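Local coordinates for FAD-binding PCMH-type domain-containing protein (Gibberella zeae, PDB 6YJO) that probably oxidises oligosaccharides as a secreted flavoenzyme, using an FAD cofactor held by two covalent links to the protein, at residues R377-G388 with L416-Y427. Sequence-based numbering, arbitrary orientation.
Sequences RHTWYILIDLFG and LLLWQFSDHGNY
Leu418 lies side by side with Asp385 in the antiparallel pairing of strands 380-386 and 417-423; Leu418, Arg377 and Tyr381 bury the largest areas here. A chi1 of 168°, CG anti to the backbone N, sets Leu418 pointing the same way as Asp385, its CD2 alongside the carboxylate and its CB 3.8 Å from Phe387 CD1. The Leu418 side chain comes within about 5 Å of the bound FAD, near Tyr457, and the Phe387 ring meets Tyr176, which places this end of the pair at the border of the cofactor site. At the other end, the extended Arg377 grips Asp423 side-on: NE donates to OD2 at 2.8 Å on its syn side, while NH2 makes a longer bond to OD1. Arg377 NH2 also donates to the backbone O of Asn426 (2.7 Å) and sits over the Tyr427 ring. Asp423 OD1 is held further by Tyr427 OH and by Gly425 N, the latter closing an Asx turn; three donors on one oxygen would probably favour the charged carboxylate. The two are adjacent strands of a seven-stranded antiparallel sheet, consistent with the substrate domain of berberine-bridge-type oxidases, flanked by 273-280 on one side and 346-352 on the other, with helix 357-371 against the face bearing Ile382. On that face Ile384 CD1 lies over the six-membered ring of Trp419, 3.5 Å from CZ3, and Ile382 CD1 reaches Phe421 CD2 at 3.9 Å. On the reverse face Tyr381 turns its ring face to Ser422 CB, 3.8 Å from the ring centroid. Polar groups there bond outward: Asp385 OD1 to Gln276, Gln420 OE1 to Tyr104, Ser422 OG to Ser347. Leu416 O accepts from both Phe387 N and Gly388 N, and Leu416 and Leu417 together face Thr352 as a classic beta bulge.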
ATOM      1  N   ARG A 377     -22.909  14.264   2.450  1.00 67.58           N
ATOM      2  CA  ARG A 377     -22.039  13.723   1.413  1.00 64.00           C
ATOM      3  C   ARG A 377     -22.089  12.200   1.455  1.00 59.05           C
ATOM      4  O   ARG A 377     -21.782  11.590   2.486  1.00 57.61           O
ATOM      5  CB  ARG A 377     -20.615  14.232   1.629  1.00 64.73           C
ATOM      6  CG  ARG A 377     -19.716  14.233   0.395  1.00 64.09           C
ATOM      7  CD  ARG A 377     -18.369  14.864   0.743  1.00 63.26           C
ATOM      8  NE  ARG A 377     -17.349  14.696  -0.290  1.00 60.74           N
ATOM      9  CZ  ARG A 377     -17.073  15.584  -1.243  1.00 60.72           C
ATOM     10  NH1 ARG A 377     -17.751  16.719  -1.331  1.00 61.13           N
ATOM     11  NH2 ARG A 377     -16.111  15.328  -2.120  1.00 59.41           N
ATOM     12  N   HIS A 378     -22.485  11.586   0.338  1.00 57.10           N
ATOM     13  CA  HIS A 378     -22.631  10.139   0.236  1.00 55.19           C
ATOM     14  C   HIS A 378     -21.655   9.517  -0.753  1.00 54.93           C
ATOM     15  O   HIS A 378     -21.876   8.392  -1.209  1.00 56.77           O
ATOM     16  CB  HIS A 378     -24.061   9.787  -0.171  1.00 54.00           C
ATOM     17  CG  HIS A 378     -25.082  10.109   0.871  1.00 55.74           C
ATOM     18  ND1 HIS A 378     -26.365  10.500   0.556  1.00 56.65           N
ATOM     19  CD2 HIS A 378     -25.014  10.087   2.222  1.00 55.51           C
ATOM     20  CE1 HIS A 378     -27.042  10.710   1.670  1.00 58.72           C
ATOM     21  NE2 HIS A 378     -26.245  10.468   2.694  1.00 57.16           N
ATOM     22  N   THR A 379     -20.585  10.223  -1.094  1.00 54.31           N
ATOM     23  CA  THR A 379     -19.661   9.787  -2.140  1.00 52.62           C
ATOM     24  C   THR A 379     -18.429   9.128  -1.528  1.00 50.58           C
ATOM     25  O   THR A 379     -17.288   9.418  -1.891  1.00 49.21           O
ATOM     26  CB  THR A 379     -19.286  10.974  -3.026  1.00 55.26           C
ATOM     27  OG1 THR A 379     -18.521  10.513  -4.151  1.00 57.17           O
ATOM     28  CG2 THR A 379     -18.492  12.021  -2.243  1.00 53.96           C
ATOM     29  N   TRP A 380     -18.670   8.211  -0.589  1.00 48.98           N
ATOM     30  CA  TRP A 380     -17.621   7.584   0.199  1.00 46.63           C
ATOM     31  C   TRP A 380     -17.856   6.080   0.258  1.00 43.91           C
ATOM     32  O   TRP A 380     -18.901   5.574  -0.159  1.00 42.65           O
ATOM     33  CB  TRP A 380     -17.572   8.162   1.621  1.00 47.08           C
ATOM     34  CG  TRP A 380     -18.896   8.093   2.336  1.00 48.13           C
ATOM     35  CD1 TRP A 380     -19.829   9.084   2.425  1.00 50.22           C
ATOM     36  CD2 TRP A 380     -19.436   6.970   3.051  1.00 49.03           C
ATOM     37  NE1 TRP A 380     -20.915   8.653   3.149  1.00 52.13           N
ATOM     38  CE2 TRP A 380     -20.699   7.359   3.545  1.00 50.36           C
ATOM     39  CE3 TRP A 380     -18.975   5.676   3.321  1.00 47.05           C
ATOM     40  CZ2 TRP A 380     -21.505   6.501   4.293  1.00 49.40           C
ATOM     41  CZ3 TRP A 380     -19.779   4.827   4.065  1.00 46.70           C
ATOM     42  CH2 TRP A 380     -21.029   5.243   4.542  1.00 48.16           C
ATOM     43  N   TYR A 381     -16.855   5.366   0.772  1.00 43.63           N
ATOM     44  CA  TYR A 381     -16.987   3.960   1.133  1.00 43.69           C
ATOM     45  C   TYR A 381     -15.878   3.630   2.124  1.00 42.34           C
ATOM     46  O   TYR A 381     -14.927   4.395   2.296  1.00 40.65           O
ATOM     47  CB  TYR A 381     -16.935   3.041  -0.096  1.00 44.15           C
ATOM     48  CG  TYR A 381     -15.598   2.995  -0.794  1.00 46.71           C
ATOM     49  CD1 TYR A 381     -14.582   2.163  -0.337  1.00 48.30           C
ATOM     50  CD2 TYR A 381     -15.351   3.771  -1.919  1.00 48.21           C
ATOM     51  CE1 TYR A 381     -13.355   2.115  -0.976  1.00 49.31           C
ATOM     52  CE2 TYR A 381     -14.129   3.729  -2.563  1.00 49.19           C
ATOM     53  CZ  TYR A 381     -13.137   2.902  -2.090  1.00 50.63           C
ATOM     54  OH  TYR A 381     -11.923   2.868  -2.738  1.00 52.67           O
ATOM     55  N   ILE A 382     -16.009   2.475   2.773  1.00 43.34           N
ATOM     56  CA  ILE A 382     -15.091   2.066   3.831  1.00 44.05           C
ATOM     57  C   ILE A 382     -14.740   0.593   3.654  1.00 44.37           C
ATOM     58  O   ILE A 382     -15.615  -0.236   3.387  1.00 45.06           O
ATOM     59  CB  ILE A 382     -15.702   2.320   5.225  1.00 45.92           C
ATOM     60  CG1 ILE A 382     -15.934   3.820   5.427  1.00 46.81           C
ATOM     61  CG2 ILE A 382     -14.800   1.744   6.321  1.00 46.62           C
ATOM     62  CD1 ILE A 382     -16.659   4.180   6.712  1.00 48.22           C
ATOM     63  N   LEU A 383     -13.456   0.270   3.813  1.00 44.67           N
ATOM     64  CA  LEU A 383     -12.958  -1.099   3.719  1.00 44.48           C
ATOM     65  C   LEU A 383     -12.257  -1.450   5.025  1.00 45.93           C
ATOM     66  O   LEU A 383     -11.284  -0.789   5.406  1.00 45.96           O
ATOM     67  CB  LEU A 383     -11.998  -1.261   2.537  1.00 43.02           C
ATOM     68  CG  LEU A 383     -12.566  -0.988   1.144  1.00 42.20           C
ATOM     69  CD1 LEU A 383     -11.526  -1.266   0.074  1.00 40.87           C
ATOM     70  CD2 LEU A 383     -13.814  -1.812   0.906  1.00 43.36           C
ATOM     71  N   ILE A 384     -12.753  -2.481   5.706  1.00 47.21           N
ATOM     72  CA  ILE A 384     -12.194  -2.946   6.971  1.00 46.06           C
ATOM     73  C   ILE A 384     -11.673  -4.358   6.734  1.00 46.24           C
ATOM     74  O   ILE A 384     -12.447  -5.322   6.729  1.00 48.16           O
ATOM     75  CB  ILE A 384     -13.218  -2.921   8.109  1.00 44.90           C
ATOM     76  CG1 ILE A 384     -14.111  -1.687   7.996  1.00 44.99           C
ATOM     77  CG2 ILE A 384     -12.510  -2.936   9.454  1.00 46.42           C
ATOM     78  CD1 ILE A 384     -15.058  -1.516   9.165  1.00 45.75           C
ATOM     79  N   ASP A 385     -10.365  -4.489   6.537  1.00 46.11           N
ATOM     80  CA  ASP A 385      -9.753  -5.798   6.374  1.00 47.36           C
ATOM     81  C   ASP A 385      -9.538  -6.451   7.731  1.00 48.46           C
ATOM     82  O   ASP A 385      -9.224  -5.780   8.717  1.00 49.04           O
ATOM     83  CB  ASP A 385      -8.414  -5.675   5.648  1.00 50.06           C
ATOM     84  CG  ASP A 385      -8.567  -5.244   4.205  1.00 54.50           C
ATOM     85  OD1 ASP A 385      -8.995  -6.075   3.376  1.00 56.54           O
ATOM     86  OD2 ASP A 385      -8.258  -4.073   3.898  1.00 56.73           O
ATOM     87  N   LEU A 386      -9.716  -7.768   7.780  1.00 48.63           N
ATOM     88  CA  LEU A 386      -9.264  -8.547   8.926  1.00 49.46           C
ATOM     89  C   LEU A 386      -7.764  -8.766   8.761  1.00 48.57           C
ATOM     90  O   LEU A 386      -7.329  -9.522   7.886  1.00 48.11           O
ATOM     91  CB  LEU A 386     -10.039  -9.857   9.029  1.00 49.57           C
ATOM     92  CG  LEU A 386     -11.563  -9.697   9.119  1.00 49.25           C
ATOM     93  CD1 LEU A 386     -12.221 -10.999   9.565  1.00 50.99           C
ATOM     94  CD2 LEU A 386     -11.957  -8.547  10.049  1.00 49.31           C
ATOM     95  N   PHE A 387      -6.977  -8.098   9.602  1.00 48.11           N
ATOM     96  CA  PHE A 387      -5.559  -7.858   9.362  1.00 46.21           C
ATOM     97  C   PHE A 387      -4.640  -8.744  10.194  1.00 43.89           C
ATOM     98  O   PHE A 387      -3.702  -9.335   9.653  1.00 40.16           O
ATOM     99  CB  PHE A 387      -5.252  -6.386   9.654  1.00 46.72           C
ATOM    100  CG  PHE A 387      -3.830  -5.992   9.396  1.00 47.90           C
ATOM    101  CD1 PHE A 387      -3.422  -5.608   8.131  1.00 47.88           C
ATOM    102  CD2 PHE A 387      -2.905  -5.979  10.425  1.00 49.43           C
ATOM    103  CE1 PHE A 387      -2.115  -5.230   7.894  1.00 47.72           C
ATOM    104  CE2 PHE A 387      -1.599  -5.602  10.192  1.00 49.93           C
ATOM    105  CZ  PHE A 387      -1.205  -5.228   8.924  1.00 48.82           C
ATOM    106  N   GLY A 388      -4.871  -8.821  11.504  1.00 46.42           N
ATOM    107  CA  GLY A 388      -3.961  -9.524  12.389  1.00 48.34           C
ATOM    108  C   GLY A 388      -4.604 -10.637  13.189  1.00 51.13           C
ATOM    109  O   GLY A 388      -5.533 -11.299  12.718  1.00 53.86           O
ATOM    110  N   LEU A 416      -5.269  -5.380  14.786  1.00 48.14           N
ATOM    111  CA  LEU A 416      -6.208  -6.384  14.311  1.00 47.61           C
ATOM    112  C   LEU A 416      -6.939  -5.987  13.040  1.00 46.48           C
ATOM    113  O   LEU A 416      -7.204  -6.853  12.205  1.00 46.17           O
ATOM    114  CB  LEU A 416      -7.243  -6.699  15.397  1.00 48.78           C
ATOM    115  CG  LEU A 416      -8.311  -7.736  15.047  1.00 48.88           C
ATOM    116  CD1 LEU A 416      -7.683  -9.106  14.831  1.00 50.30           C
ATOM    117  CD2 LEU A 416      -9.371  -7.793  16.134  1.00 49.52           C
ATOM    118  N   LEU A 417      -7.251  -4.703  12.866  1.00 45.29           N
ATOM    119  CA  LEU A 417      -8.126  -4.241  11.799  1.00 44.16           C
ATOM    120  C   LEU A 417      -7.435  -3.173  10.967  1.00 42.88           C
ATOM    121  O   LEU A 417      -6.797  -2.268  11.512  1.00 44.07           O
ATOM    122  CB  LEU A 417      -9.430  -3.688  12.372  1.00 44.75           C
ATOM    123  CG  LEU A 417     -10.239  -4.652  13.240  1.00 46.30           C
ATOM    124  CD1 LEU A 417     -11.438  -3.938  13.855  1.00 47.65           C
ATOM    125  CD2 LEU A 417     -10.678  -5.876  12.433  1.00 43.93           C
ATOM    126  N   LEU A 418      -7.573  -3.277   9.646  1.00 41.04           N
ATOM    127  CA  LEU A 418      -7.024  -2.308   8.701  1.00 42.16           C
ATOM    128  C   LEU A 418      -8.190  -1.571   8.056  1.00 44.55           C
ATOM    129  O   LEU A 418      -8.818  -2.079   7.123  1.00 45.74           O
ATOM    130  CB  LEU A 418      -6.148  -2.989   7.653  1.00 39.80           C
ATOM    131  CG  LEU A 418      -5.763  -2.115   6.457  1.00 37.01           C
ATOM    132  CD1 LEU A 418      -4.991  -0.883   6.921  1.00 37.78           C
ATOM    133  CD2 LEU A 418      -4.962  -2.902   5.424  1.00 35.20           C
ATOM    134  N   TRP A 419      -8.471  -0.372   8.556  1.00 45.15           N
ATOM    135  CA  TRP A 419      -9.533   0.452   8.001  1.00 45.65           C
ATOM    136  C   TRP A 419      -9.011   1.287   6.842  1.00 47.13           C
ATOM    137  O   TRP A 419      -7.880   1.778   6.873  1.00 49.14           O
ATOM    138  CB  TRP A 419     -10.107   1.385   9.066  1.00 45.98           C
ATOM    139  CG  TRP A 419     -10.597   0.718  10.315  1.00 46.15           C
ATOM    140  CD1 TRP A 419      -9.865  -0.027  11.195  1.00 45.98           C
ATOM    141  CD2 TRP A 419     -11.927   0.771  10.846  1.00 47.38           C
ATOM    142  NE1 TRP A 419     -10.661  -0.456  12.229  1.00 47.48           N
ATOM    143  CE2 TRP A 419     -11.931   0.021  12.041  1.00 48.51           C
ATOM    144  CE3 TRP A 419     -13.117   1.373  10.425  1.00 47.64           C
ATOM    145  CZ2 TRP A 419     -13.078  -0.143  12.816  1.00 49.09           C
ATOM    146  CZ3 TRP A 419     -14.253   1.213  11.197  1.00 48.42           C
ATOM    147  CH2 TRP A 419     -14.225   0.461  12.378  1.00 49.35           C
ATOM    148  N   GLN A 420      -9.840   1.451   5.818  1.00 45.31           N
ATOM    149  CA  GLN A 420      -9.600   2.451   4.790  1.00 43.88           C
ATOM    150  C   GLN A 420     -10.876   3.249   4.581  1.00 43.52           C
ATOM    151  O   GLN A 420     -11.957   2.674   4.422  1.00 43.91           O
ATOM    152  CB  GLN A 420      -9.146   1.829   3.466  1.00 42.92           C
ATOM    153  CG  GLN A 420      -8.635   2.870   2.484  1.00 45.59           C
ATOM    154  CD  GLN A 420      -8.308   2.303   1.119  1.00 46.41           C
ATOM    155  OE1 GLN A 420      -7.700   2.979   0.287  1.00 48.38           O
ATOM    156  NE2 GLN A 420      -8.716   1.065   0.875  1.00 46.52           N
ATOM    157  N   PHE A 421     -10.749   4.572   4.605  1.00 43.65           N
ATOM    158  CA  PHE A 421     -11.852   5.481   4.330  1.00 44.35           C
ATOM    159  C   PHE A 421     -11.541   6.196   3.025  1.00 44.74           C
ATOM    160  O   PHE A 421     -10.482   6.818   2.899  1.00 46.05           O
ATOM    161  CB  PHE A 421     -12.034   6.497   5.460  1.00 43.94           C
ATOM    162  CG  PHE A 421     -12.016   5.894   6.841  1.00 43.38           C
ATOM    163  CD1 PHE A 421     -10.823   5.505   7.431  1.00 43.06           C
ATOM    164  CD2 PHE A 421     -13.188   5.750   7.564  1.00 44.66           C
ATOM    165  CE1 PHE A 421     -10.803   4.963   8.704  1.00 43.59           C
ATOM    166  CE2 PHE A 421     -13.174   5.213   8.839  1.00 44.88           C
ATOM    167  CZ  PHE A 421     -11.979   4.820   9.409  1.00 44.68           C
ATOM    168  N   SER A 422     -12.447   6.101   2.056  1.00 43.09           N
ATOM    169  CA  SER A 422     -12.269   6.761   0.773  1.00 44.51           C
ATOM    170  C   SER A 422     -13.474   7.635   0.448  1.00 45.48           C
ATOM    171  O   SER A 422     -14.582   7.432   0.954  1.00 45.23           O
ATOM    172  CB  SER A 422     -12.042   5.746  -0.355  1.00 44.95           C
ATOM    173  OG  SER A 422     -10.778   5.117  -0.220  1.00 45.98           O
ATOM    174  N   ASP A 423     -13.228   8.631  -0.399  1.00 46.02           N
ATOM    175  CA  ASP A 423     -14.275   9.509  -0.911  1.00 47.91           C
ATOM    176  C   ASP A 423     -13.904   9.873  -2.337  1.00 49.47           C
ATOM    177  O   ASP A 423     -12.814  10.401  -2.577  1.00 50.27           O
ATOM    178  CB  ASP A 423     -14.424  10.765  -0.047  1.00 50.20           C
ATOM    179  CG  ASP A 423     -15.417  11.765  -0.623  1.00 51.87           C
ATOM    180  OD1 ASP A 423     -15.232  12.211  -1.777  1.00 52.23           O
ATOM    181  OD2 ASP A 423     -16.389  12.105   0.083  1.00 53.05           O
ATOM    182  N   HIS A 424     -14.795   9.580  -3.278  1.00 51.50           N
ATOM    183  CA  HIS A 424     -14.528   9.891  -4.674  1.00 55.30           C
ATOM    184  C   HIS A 424     -15.587  10.855  -5.192  1.00 58.09           C
ATOM    185  O   HIS A 424     -16.277  10.570  -6.176  1.00 59.07           O
ATOM    186  CB  HIS A 424     -14.476   8.606  -5.509  1.00 55.16           C
ATOM    187  CG  HIS A 424     -13.328   7.704  -5.159  1.00 57.57           C
ATOM    188  ND1 HIS A 424     -12.292   7.442  -6.031  1.00 54.98           N
ATOM    189  CD2 HIS A 424     -13.051   7.012  -4.028  1.00 55.03           C
ATOM    190  CE1 HIS A 424     -11.429   6.624  -5.453  1.00 54.45           C
ATOM    191  NE2 HIS A 424     -11.866   6.348  -4.237  1.00 54.46           N
ATOM    192  N   GLY A 425     -15.729  11.993  -4.521  1.00 58.76           N
ATOM    193  CA  GLY A 425     -16.688  12.995  -4.929  1.00 60.45           C
ATOM    194  C   GLY A 425     -16.034  14.226  -5.511  1.00 61.37           C
ATOM    195  O   GLY A 425     -15.019  14.131  -6.208  1.00 59.78           O
ATOM    196  N   ASN A 426     -16.606  15.389  -5.215  1.00 64.65           N
ATOM    197  CA  ASN A 426     -16.173  16.653  -5.794  1.00 68.52           C
ATOM    198  C   ASN A 426     -15.104  17.285  -4.915  1.00 72.03           C
ATOM    199  O   ASN A 426     -15.263  17.356  -3.692  1.00 70.51           O
ATOM    200  CB  ASN A 426     -17.365  17.600  -5.959  1.00 70.56           C
ATOM    201  CG  ASN A 426     -16.944  19.049  -6.102  1.00 72.85           C
ATOM    202  OD1 ASN A 426     -17.125  19.852  -5.185  1.00 74.41           O
ATOM    203  ND2 ASN A 426     -16.365  19.386  -7.248  1.00 73.44           N
ATOM    204  N   TYR A 427     -14.012  17.734  -5.540  1.00 77.03           N
ATOM    205  CA  TYR A 427     -12.902  18.324  -4.810  1.00 81.17           C
ATOM    206  C   TYR A 427     -12.411  19.632  -5.408  1.00 90.86           C
ATOM    207  O   TYR A 427     -11.413  20.180  -4.921  1.00 92.40           O
ATOM    208  CB  TYR A 427     -11.735  17.333  -4.704  1.00 75.02           C
ATOM    209  CG  TYR A 427     -12.020  16.236  -3.715  1.00 68.97           C
ATOM    210  CD1 TYR A 427     -12.663  15.073  -4.110  1.00 66.57           C
ATOM    211  CD2 TYR A 427     -11.683  16.380  -2.375  1.00 66.14           C
ATOM    212  CE1 TYR A 427     -12.945  14.069  -3.204  1.00 63.76           C
ATOM    213  CE2 TYR A 427     -11.959  15.384  -1.461  1.00 63.82           C
ATOM    214  CZ  TYR A 427     -12.591  14.232  -1.881  1.00 62.11           C
ATOM    215  OH  TYR A 427     -12.867  13.241  -0.970  1.00 59.46           O
TER